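Local coordinates for protein gamma-glutamyl-gamma-aminobutyraldehyde dehydrogenase (Burkholderia cenocepacia, PDB 4LIH) that probably oxidises aldehydes, thought to include gamma-glutamyl-gamma-aminobutyraldehyde, to carboxylic acids with NAD(P)+ as electron acceptor, at residues 280-285 against 415-420; 312-317 against 424-429; 284-289 against 439-444. All blocks are in the same frame, centred on the assembly; numbering follows the deposited sequence. Where two conformers were deposited one is given.

How the contacts relate
Contacts 1 and 2 are buried side-chain packing on one face of the same mixed sheet, beside helix 420-428, whereas contact 3 lies just past the C-terminal ends of strands 280-283 and 435-439, partly buried and touched by other subunits. Contact 1 is almost entirely apolar and bridges strands 280-283 and 411-417 across strand 314-318. Contact 2 packs that middle strand against helix 420-428, and adds a charged group on backbone carbonyls to its apolar part. The two touch through the sheet, by probable hydrogen bonds from Ile415 N to Leu315 O and Val283 N to Leu316 O. Contact 3 shares Leu284 and Pro285 with contact 1, but joins loops mainly through hydroxyl, carboxylate and backbone groups.

Contact 1: residues 280-285 against 415-420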
loop_
_atom_site.group_PDB
_atom_site.type_symbol
_atom_site.label_atom_id
_atom_site.label_comp_id
_atom_site.label_asym_id
_atom_site.label_seq_id
_atom_site.Cartn_x
_atom_site.Cartn_y
_atom_site.Cartn_z
ATOM N N PRO A 280 -21.192 -21.946 8.382
ATOM C CA PRO A 280 -20.794 -23.316 8.762
ATOM C C PRO A 280 -19.484 -23.346 9.554
ATOM O O PRO A 280 -18.572 -22.560 9.283
ATOM C CB PRO A 280 -20.615 -23.976 7.410
ATOM C CG PRO A 280 -19.984 -22.851 6.617
ATOM C CD PRO A 280 -20.866 -21.678 6.969
ATOM N N ASN A 281 -19.443 -24.222 10.554
ATOM C CA ASN A 281 -18.333 -24.416 11.477
ATOM C C ASN A 281 -17.917 -25.880 11.367
ATOM O O ASN A 281 -18.615 -26.748 11.861
ATOM C CB ASN A 281 -18.821 -24.075 12.880
ATOM C CG ASN A 281 -17.727 -24.086 13.943
ATOM O OD1 ASN A 281 -16.498 -24.116 13.693
ATOM N ND2 ASN A 281 -18.193 -24.104 15.168
ATOM N N ILE A 282 -16.786 -26.126 10.679
ATOM C CA ILE A 282 -16.364 -27.473 10.275
ATOM C C ILE A 282 -15.318 -28.081 11.209
ATOM O O ILE A 282 -14.244 -27.531 11.358
ATOM C CB ILE A 282 -15.759 -27.452 8.876
ATOM C CG1 ILE A 282 -16.754 -26.776 7.908
ATOM C CG2 ILE A 282 -15.378 -28.894 8.506
ATOM C CD1 ILE A 282 -16.268 -26.613 6.483
ATOM N N VAL A 283 -15.631 -29.202 11.843
ATOM C CA VAL A 283 -14.706 -29.812 12.812
ATOM C C VAL A 283 -14.254 -31.139 12.279
ATOM O O VAL A 283 -15.052 -32.043 12.134
ATOM C CB VAL A 283 -15.326 -29.991 14.182
ATOM C CG1 VAL A 283 -14.294 -30.460 15.180
ATOM C CG2 VAL A 283 -15.929 -28.717 14.664
ATOM N N LEU A 284 -12.948 -31.215 12.003
ATOM C CA LEU A 284 -12.302 -32.380 11.474
ATOM C C LEU A 284 -11.647 -33.252 12.562
ATOM O O LEU A 284 -11.329 -32.776 13.639
ATOM C CB LEU A 284 -11.264 -31.973 10.447
ATOM C CG LEU A 284 -11.847 -31.296 9.208
ATOM C CD1 LEU A 284 -10.789 -30.548 8.438
ATOM C CD2 LEU A 284 -12.481 -32.357 8.345
ATOM N N PRO A 285 -11.412 -34.538 12.252
ATOM C CA PRO A 285 -10.834 -35.494 13.237
ATOM C C PRO A 285 -9.490 -35.056 13.862
ATOM O O PRO A 285 -9.231 -35.322 15.053
ATOM C CB PRO A 285 -10.640 -36.751 12.406
ATOM C CG PRO A 285 -11.682 -36.658 11.335
ATOM C CD PRO A 285 -11.704 -35.195 10.970
ATOM N N ILE A 415 -24.561 -31.341 11.608
ATOM C CA ILE A 415 -24.582 -32.053 10.312
ATOM C C ILE A 415 -23.344 -32.911 10.244
ATOM O O ILE A 415 -22.257 -32.415 10.476
ATOM C CB ILE A 415 -24.586 -31.058 9.111
ATOM C CG1 ILE A 415 -25.852 -30.202 9.176
ATOM C CG2 ILE A 415 -24.410 -31.813 7.775
ATOM C CD1 ILE A 415 -25.878 -28.953 8.314
ATOM N N VAL A 416 -23.510 -34.198 9.947
ATOM C CA VAL A 416 -22.388 -35.126 9.879
ATOM C C VAL A 416 -21.849 -35.246 8.462
ATOM O O VAL A 416 -22.613 -35.145 7.513
ATOM C CB VAL A 416 -22.799 -36.531 10.379
ATOM C CG1 VAL A 416 -23.745 -37.215 9.385
ATOM C CG2 VAL A 416 -21.554 -37.371 10.571
ATOM N N PHE A 417 -20.544 -35.455 8.315
ATOM C CA PHE A 417 -19.981 -35.701 7.015
ATOM C C PHE A 417 -18.883 -36.732 7.104
ATOM O O PHE A 417 -18.371 -37.033 8.201
ATOM C CB PHE A 417 -19.422 -34.419 6.412
ATOM C CG PHE A 417 -18.220 -33.872 7.137
ATOM C CD1 PHE A 417 -16.929 -34.202 6.731
ATOM C CD2 PHE A 417 -18.378 -32.958 8.187
ATOM C CE1 PHE A 417 -15.834 -33.661 7.370
ATOM C CE2 PHE A 417 -17.275 -32.411 8.831
ATOM C CZ PHE A 417 -16.012 -32.765 8.438
ATOM N N ASP A 418 -18.545 -37.280 5.948
ATOM C CA ASP A 418 -17.589 -38.398 5.863
ATOM C C ASP A 418 -16.238 -37.994 5.320
ATOM O O ASP A 418 -15.239 -38.659 5.553
ATOM C CB ASP A 418 -18.167 -39.533 5.016
ATOM C CG ASP A 418 -19.229 -40.286 5.747
ATOM O OD1 ASP A 418 -18.929 -41.011 6.733
ATOM O OD2 ASP A 418 -20.385 -40.133 5.377
ATOM N N ASP A 419 -16.180 -36.895 4.594
ATOM C CA ASP A 419 -14.891 -36.411 4.144
ATOM C C ASP A 419 -14.920 -34.924 3.872
ATOM O O ASP A 419 -16.001 -34.311 3.703
ATOM C CB ASP A 419 -14.450 -37.156 2.904
ATOM C CG ASP A 419 -15.363 -36.919 1.743
ATOM O OD1 ASP A 419 -15.140 -35.924 1.008
ATOM O OD2 ASP A 419 -16.293 -37.744 1.578
ATOM N N VAL A 420 -13.714 -34.369 3.840
ATOM C CA VAL A 420 -13.527 -32.938 3.863
ATOM C C VAL A 420 -14.138 -32.260 2.647
ATOM O O VAL A 420 -14.740 -31.192 2.766
ATOM C CB VAL A 420 -12.030 -32.578 4.042
ATOM C CG1 VAL A 420 -11.186 -33.106 2.886
ATOM C CG2 VAL A 420 -11.856 -31.060 4.243
#
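Leu284 meets the ring of Phe417 at its edge, with CD2 near the ring plane and 3.6 Å from Phe417 CZ. The two side chains cross at about a right angle, so that the leucine contributes one methyl to the rim of the ring and lays no flank along it. That methyl is carried inward by the end of the side chain, since the CB of Leu284 is not itself aimed at 415-420. Ile282 also crosses Phe417 at roughly a right angle, and its CG2 branch, 3.9 Å from Phe417 CZ, approaches obliquely. Between these two residues the carbonyl of Val283 comes near the same end of the ring. Phe417 has CG lodged between its own backbone N and carbonyl carbon (chi1 67°), which projects the ring from strand 411-417 toward 280-285. At the outer margin Leu284 CD2 extends to Val420 CB, 4.3 Å away, at the start of helix 420-428. His318 meets the phenylalanine ring steeply, and Ala423 of that helix also touches it. Phe417 thus reaches over an intervening strand, 314-318, which lies between 280-283 and 411-417 in the sheet. This apolar layer lies between the parallel strands of the sheet and the helix of a beta-alpha-beta crossover from strand 411-417 to strand 435-439, in the alpha/beta catalytic domain of the aldehyde dehydrogenase fold.

Contact 2: residues 312-317 against 424-429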
loop_
_atom_site.group_PDB
_atom_site.type_symbol
_atom_site.label_atom_id
_atom_site.label_comp_id
_atom_site.label_asym_id
_atom_site.label_seq_id
_atom_site.Cartn_x
_atom_site.Cartn_y
_atom_site.Cartn_z
ATOM N N GLY A 312 -22.483 -19.433 14.213
ATOM C CA GLY A 312 -22.038 -20.742 13.682
ATOM C C GLY A 312 -23.224 -21.712 13.799
ATOM O O GLY A 312 -23.224 -22.597 14.621
ATOM N N SER A 313 -24.214 -21.529 12.930
ATOM C CA SER A 313 -25.521 -22.187 13.096
ATOM C C SER A 313 -25.576 -23.537 12.422
ATOM O O SER A 313 -26.547 -24.281 12.599
ATOM C CB SER A 313 -26.624 -21.296 12.543
ATOM O OG SER A 313 -26.293 -20.870 11.242
ATOM N N ARG A 314 -24.549 -23.860 11.622
ATOM C CA ARG A 314 -24.420 -25.208 11.074
ATOM C C ARG A 314 -23.068 -25.699 11.573
ATOM O O ARG A 314 -22.031 -25.123 11.200
ATOM C CB ARG A 314 -24.464 -25.256 9.527
ATOM C CG ARG A 314 -25.738 -24.774 8.946
ATOM C CD ARG A 314 -25.826 -24.863 7.435
ATOM N NE ARG A 314 -24.939 -23.958 6.758
ATOM C CZ ARG A 314 -24.273 -24.199 5.612
ATOM N NH1 ARG A 314 -24.350 -25.350 4.971
ATOM N NH2 ARG A 314 -23.507 -23.251 5.099
ATOM N N LEU A 315 -23.097 -26.675 12.484
ATOM C CA LEU A 315 -21.890 -27.382 12.925
ATOM C C LEU A 315 -21.751 -28.657 12.129
ATOM O O LEU A 315 -22.541 -29.589 12.265
ATOM C CB LEU A 315 -21.953 -27.705 14.413
ATOM C CG LEU A 315 -20.688 -28.414 14.894
ATOM C CD1 LEU A 315 -19.621 -27.394 15.219
ATOM C CD2 LEU A 315 -20.954 -29.353 16.062
ATOM N N LEU A 316 -20.745 -28.670 11.268
ATOM C CA LEU A 316 -20.436 -29.796 10.430
ATOM C C LEU A 316 -19.324 -30.565 11.138
ATOM O O LEU A 316 -18.230 -30.015 11.362
ATOM C CB LEU A 316 -19.928 -29.325 9.083
ATOM C CG LEU A 316 -20.931 -28.957 7.999
ATOM C CD1 LEU A 316 -21.966 -27.972 8.466
ATOM C CD2 LEU A 316 -20.251 -28.415 6.737
ATOM N N VAL A 317 -19.588 -31.821 11.466
ATOM C CA VAL A 317 -18.656 -32.625 12.250
ATOM C C VAL A 317 -18.402 -33.973 11.592
ATOM O O VAL A 317 -19.314 -34.625 11.129
ATOM C CB VAL A 317 -19.180 -32.820 13.683
ATOM C CG1 VAL A 317 -20.527 -33.498 13.696
ATOM C CG2 VAL A 317 -18.174 -33.577 14.531
ATOM N N VAL A 424 -16.902 -29.230 2.643
ATOM C CA VAL A 424 -16.757 -27.978 1.897
ATOM C C VAL A 424 -17.970 -27.743 0.995
ATOM O O VAL A 424 -18.506 -26.622 0.946
ATOM C CB VAL A 424 -15.429 -27.877 1.127
ATOM C CG1 VAL A 424 -15.454 -26.675 0.174
ATOM C CG2 VAL A 424 -14.252 -27.767 2.084
ATOM N N ARG A 425 -18.414 -28.793 0.295
ATOM C CA ARG A 425 -19.587 -28.696 -0.563
ATOM C C ARG A 425 -20.828 -28.279 0.241
ATOM O O ARG A 425 -21.532 -27.370 -0.155
ATOM C CB ARG A 425 -19.832 -30.011 -1.323
ATOM C CG ARG A 425 -18.797 -30.286 -2.409
ATOM C CD ARG A 425 -19.120 -31.503 -3.255
ATOM N NE ARG A 425 -19.675 -32.604 -2.474
ATOM C CZ ARG A 425 -19.028 -33.724 -2.184
ATOM N NH1 ARG A 425 -17.785 -33.901 -2.581
ATOM N NH2 ARG A 425 -19.628 -34.664 -1.489
ATOM N N ILE A 426 -21.059 -28.908 1.391
ATOM C CA ILE A 426 -22.189 -28.534 2.265
ATOM C C ILE A 426 -22.035 -27.078 2.773
ATOM O O ILE A 426 -22.980 -26.289 2.741
ATOM C CB ILE A 426 -22.313 -29.529 3.454
ATOM C CG1 ILE A 426 -22.694 -30.938 2.940
ATOM C CG2 ILE A 426 -23.331 -29.026 4.478
ATOM C CD1 ILE A 426 -22.554 -32.010 4.011
ATOM N N ALA A 427 -20.821 -26.730 3.202
ATOM C CA ALA A 427 -20.543 -25.401 3.730
ATOM C C ALA A 427 -20.941 -24.359 2.695
ATOM O O ALA A 427 -21.672 -23.434 3.028
ATOM C CB ALA A 427 -19.084 -25.258 4.085
ATOM N N ASN A 428 -20.537 -24.560 1.443
ATOM C CA ASN A 428 -20.759 -23.529 0.427
ATOM C C ASN A 428 -22.150 -23.591 -0.204
ATOM O O ASN A 428 -22.472 -22.750 -1.026
ATOM C CB ASN A 428 -19.728 -23.641 -0.687
ATOM C CG ASN A 428 -18.353 -23.164 -0.265
ATOM O OD1 ASN A 428 -18.218 -22.288 0.582
ATOM N ND2 ASN A 428 -17.322 -23.710 -0.908
ATOM N N ASP A 429 -22.934 -24.616 0.121
ATOM C CA ASP A 429 -24.249 -24.829 -0.524
ATOM C C ASP A 429 -25.280 -23.994 0.212
ATOM O O ASP A 429 -26.089 -24.512 0.996
ATOM C CB ASP A 429 -24.659 -26.287 -0.493
ATOM C CG ASP A 429 -25.926 -26.591 -1.325
ATOM O OD1 ASP A 429 -26.380 -25.768 -2.171
ATOM O OD2 ASP A 429 -26.440 -27.709 -1.128
#
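Arg314 and Leu316, which point from the same side of strand 314-317 toward helix 424-428, divide the contact between a polar and an apolar half. Strand and helix run almost exactly antiparallel, at 174°, with their axes 10.0 Å apart. In the apolar half Leu316 CD2 packs against both the CG2 branch of Ile426, at 3.9 Å, and the methyl of Ala427. Beside it the arginine, bent at its third torsion (chi3 -68°), donates hydrogen bonds from two nitrogens to consecutive carbonyls: NH1 is 2.8 Å from Ile426 O, and NH2 is likewise 2.8 Å from Ala427 O. Both oxygens lie at the guanidinium edge, close to its plane, and both hydrogen bonds are fairly straight, with N-H...O angles of 161°. The carbonyls are used differently, however. NH1 stands well above the carbonyl plane of Ile426, while Asp429 N reaches the same oxygen from the opposite face; NH2 is only slightly tilted from the plane of Ala427. Toward solvent the contact thins out at exposed Asp429, whose OD2 remains 6.9 Å from Arg314 NH1, too far for a salt bridge. NE donates a hydrogen bond to Lys278 O, so each guanidinium nitrogen has a partner and the group's rotation is fixed. A cation bonded to carbonyls at the C-terminal end of a helix probably offsets the partial negative charge gathered there.

Contact 3: residues 284-289 against 439-444; sequences LPDCPD and WTSNLT
Asp286 turns its CG between its backbone N and carbonyl carbon (chi1 66°) while Thr440 holds OG1 opposite its backbone N (chi1 -178°), and the two side chains run alongside each other, pointing the same way. The loops they join are a type I beta turn, Leu284 to Cys287, and an ST turn in which Thr440 OG1 accepts from Asn442 N. The same hydroxyl donates to Asp286 OD1 at 2.6 Å, arriving on the syn side but 30° out of the carboxylate plane. Donating and accepting at once, it couples the aspartate to the turn that leads into helix 443-452. Ser441 reaches the backbone of Asp286: its OG donates to Asp286 O at 2.8 Å, in the carbonyl plane on a lone pair, and its N adds a weak bond to that oxygen. Where the strands end, Leu284 N donates to Trp439 O at 3.2 Å. Asn442 caps the helix, its OD1 accepting from Thr445 N, and packs on Ser441 of a second subunit, so this loop also takes part in the contacts between subunits of the tetramer. The indole of Trp439 is held through NE1 by Asn281 OD1 and packs on Ala293 and Thr296 of helix 290-302. Cys287 SG approaches that ring obliquely, 5.2 Å from the centroid of its six-membered part, and lies 3.8 Å from Trp439 CB.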
loop_
_atom_site.group_PDB
_atom_site.type_symbol
_atom_site.label_atom_id
_atom_site.label_comp_id
_atom_site.label_asym_id
_atom_site.label_seq_id
_atom_site.Cartn_x
_atom_site.Cartn_y
_atom_site.Cartn_z
ATOM N N LEU A 284 -12.948 -31.215 12.003
ATOM C CA LEU A 284 -12.302 -32.380 11.474
ATOM C C LEU A 284 -11.647 -33.252 12.562
ATOM O O LEU A 284 -11.329 -32.776 13.639
ATOM C CB LEU A 284 -11.264 -31.973 10.447
ATOM C CG LEU A 284 -11.847 -31.296 9.208
ATOM C CD1 LEU A 284 -10.789 -30.548 8.438
ATOM C CD2 LEU A 284 -12.481 -32.357 8.345
ATOM N N PRO A 285 -11.412 -34.538 12.252
ATOM C CA PRO A 285 -10.834 -35.494 13.237
ATOM C C PRO A 285 -9.490 -35.056 13.862
ATOM O O PRO A 285 -9.231 -35.322 15.053
ATOM C CB PRO A 285 -10.640 -36.751 12.406
ATOM C CG PRO A 285 -11.682 -36.658 11.335
ATOM C CD PRO A 285 -11.704 -35.195 10.970
ATOM N N ASP A 286 -8.658 -34.355 13.083
ATOM C CA ASP A 286 -7.384 -33.882 13.604
ATOM C C ASP A 286 -7.447 -32.478 14.235
ATOM O O ASP A 286 -6.419 -31.826 14.403
ATOM C CB ASP A 286 -6.295 -33.987 12.543
ATOM C CG ASP A 286 -6.524 -33.065 11.353
ATOM O OD1 ASP A 286 -7.409 -32.191 11.369
ATOM O OD2 ASP A 286 -5.817 -33.252 10.376
ATOM N N CYS A 287 -8.646 -32.019 14.586
ATOM C CA CYS A 287 -8.825 -30.780 15.367
ATOM C C CYS A 287 -7.825 -30.749 16.521
ATOM O O CYS A 287 -7.740 -31.743 17.248
ATOM C CB CYS A 287 -10.250 -30.768 15.903
ATOM S SG CYS A 287 -10.692 -29.444 17.021
ATOM N N PRO A 288 -7.046 -29.640 16.682
ATOM C CA PRO A 288 -6.009 -29.649 17.719
ATOM C C PRO A 288 -6.520 -29.835 19.153
ATOM O O PRO A 288 -5.852 -30.476 19.934
ATOM C CB PRO A 288 -5.271 -28.297 17.543
ATOM C CG PRO A 288 -6.138 -27.441 16.702
ATOM C CD PRO A 288 -7.212 -28.303 16.067
ATOM N N ASP A 289 -7.706 -29.334 19.485
ATOM C CA ASP A 289 -8.198 -29.364 20.869
ATOM C C ASP A 289 -9.714 -29.454 20.818
ATOM O O ASP A 289 -10.371 -28.464 20.590
ATOM C CB ASP A 289 -7.733 -28.105 21.593
ATOM C CG ASP A 289 -8.256 -27.997 23.031
ATOM O OD1 ASP A 289 -9.189 -28.720 23.432
ATOM O OD2 ASP A 289 -7.718 -27.139 23.763
ATOM N N TRP A 439 -11.677 -26.457 11.670
ATOM C CA TRP A 439 -10.792 -26.882 12.770
ATOM C C TRP A 439 -9.968 -28.072 12.345
ATOM O O TRP A 439 -10.517 -29.163 12.113
ATOM C CB TRP A 439 -11.572 -27.249 14.036
ATOM C CG TRP A 439 -12.391 -26.111 14.606
ATOM C CD1 TRP A 439 -13.497 -25.553 14.039
ATOM C CD2 TRP A 439 -12.129 -25.350 15.805
ATOM N NE1 TRP A 439 -13.963 -24.559 14.815
ATOM C CE2 TRP A 439 -13.130 -24.370 15.889
ATOM C CE3 TRP A 439 -11.157 -25.418 16.814
ATOM C CZ2 TRP A 439 -13.230 -23.484 16.974
ATOM C CZ3 TRP A 439 -11.218 -24.515 17.871
ATOM C CH2 TRP A 439 -12.247 -23.544 17.935
ATOM N N THR A 440 -8.645 -27.880 12.305
ATOM C CA THR A 440 -7.702 -28.889 11.856
ATOM C C THR A 440 -6.297 -28.510 12.310
ATOM O O THR A 440 -5.940 -27.327 12.367
ATOM C CB THR A 440 -7.712 -29.076 10.321
ATOM O OG1 THR A 440 -6.805 -30.120 9.957
ATOM C CG2 THR A 440 -7.325 -27.772 9.561
ATOM N N SER A 441 -5.497 -29.538 12.624
ATOM C CA SER A 441 -4.107 -29.344 12.979
ATOM C C SER A 441 -3.180 -29.326 11.761
ATOM O O SER A 441 -2.001 -29.008 11.897
ATOM C CB SER A 441 -3.660 -30.435 13.989
ATOM O OG SER A 441 -3.815 -31.715 13.400
ATOM N N ASN A 442 -3.702 -29.665 10.584
ATOM C CA ASN A 442 -2.892 -29.923 9.400
ATOM C C ASN A 442 -2.702 -28.636 8.614
ATOM O O ASN A 442 -3.661 -27.969 8.306
ATOM C CB ASN A 442 -3.563 -30.970 8.510
ATOM C CG ASN A 442 -2.713 -31.370 7.324
ATOM O OD1 ASN A 442 -2.749 -30.743 6.271
ATOM N ND2 ASN A 442 -1.925 -32.428 7.490
ATOM N N LEU A 443 -1.450 -28.307 8.318
ATOM C CA LEU A 443 -1.093 -27.075 7.613
ATOM C C LEU A 443 -1.785 -26.947 6.281
ATOM O O LEU A 443 -2.465 -25.941 6.014
ATOM C CB LEU A 443 0.409 -27.003 7.440
ATOM C CG LEU A 443 0.924 -25.883 6.534
ATOM C CD1 LEU A 443 0.924 -24.594 7.342
ATOM C CD2 LEU A 443 2.319 -26.260 5.984
ATOM N N THR A 444 -1.694 -27.985 5.453
ATOM C CA THR A 444 -2.308 -27.959 4.116
ATOM C C THR A 444 -3.831 -27.896 4.157
ATOM O O THR A 444 -4.454 -27.094 3.431
ATOM C CB THR A 444 -1.768 -29.125 3.244
ATOM O OG1 THR A 444 -0.392 -28.866 2.946
ATOM C CG2 THR A 444 -2.510 -29.277 1.928
#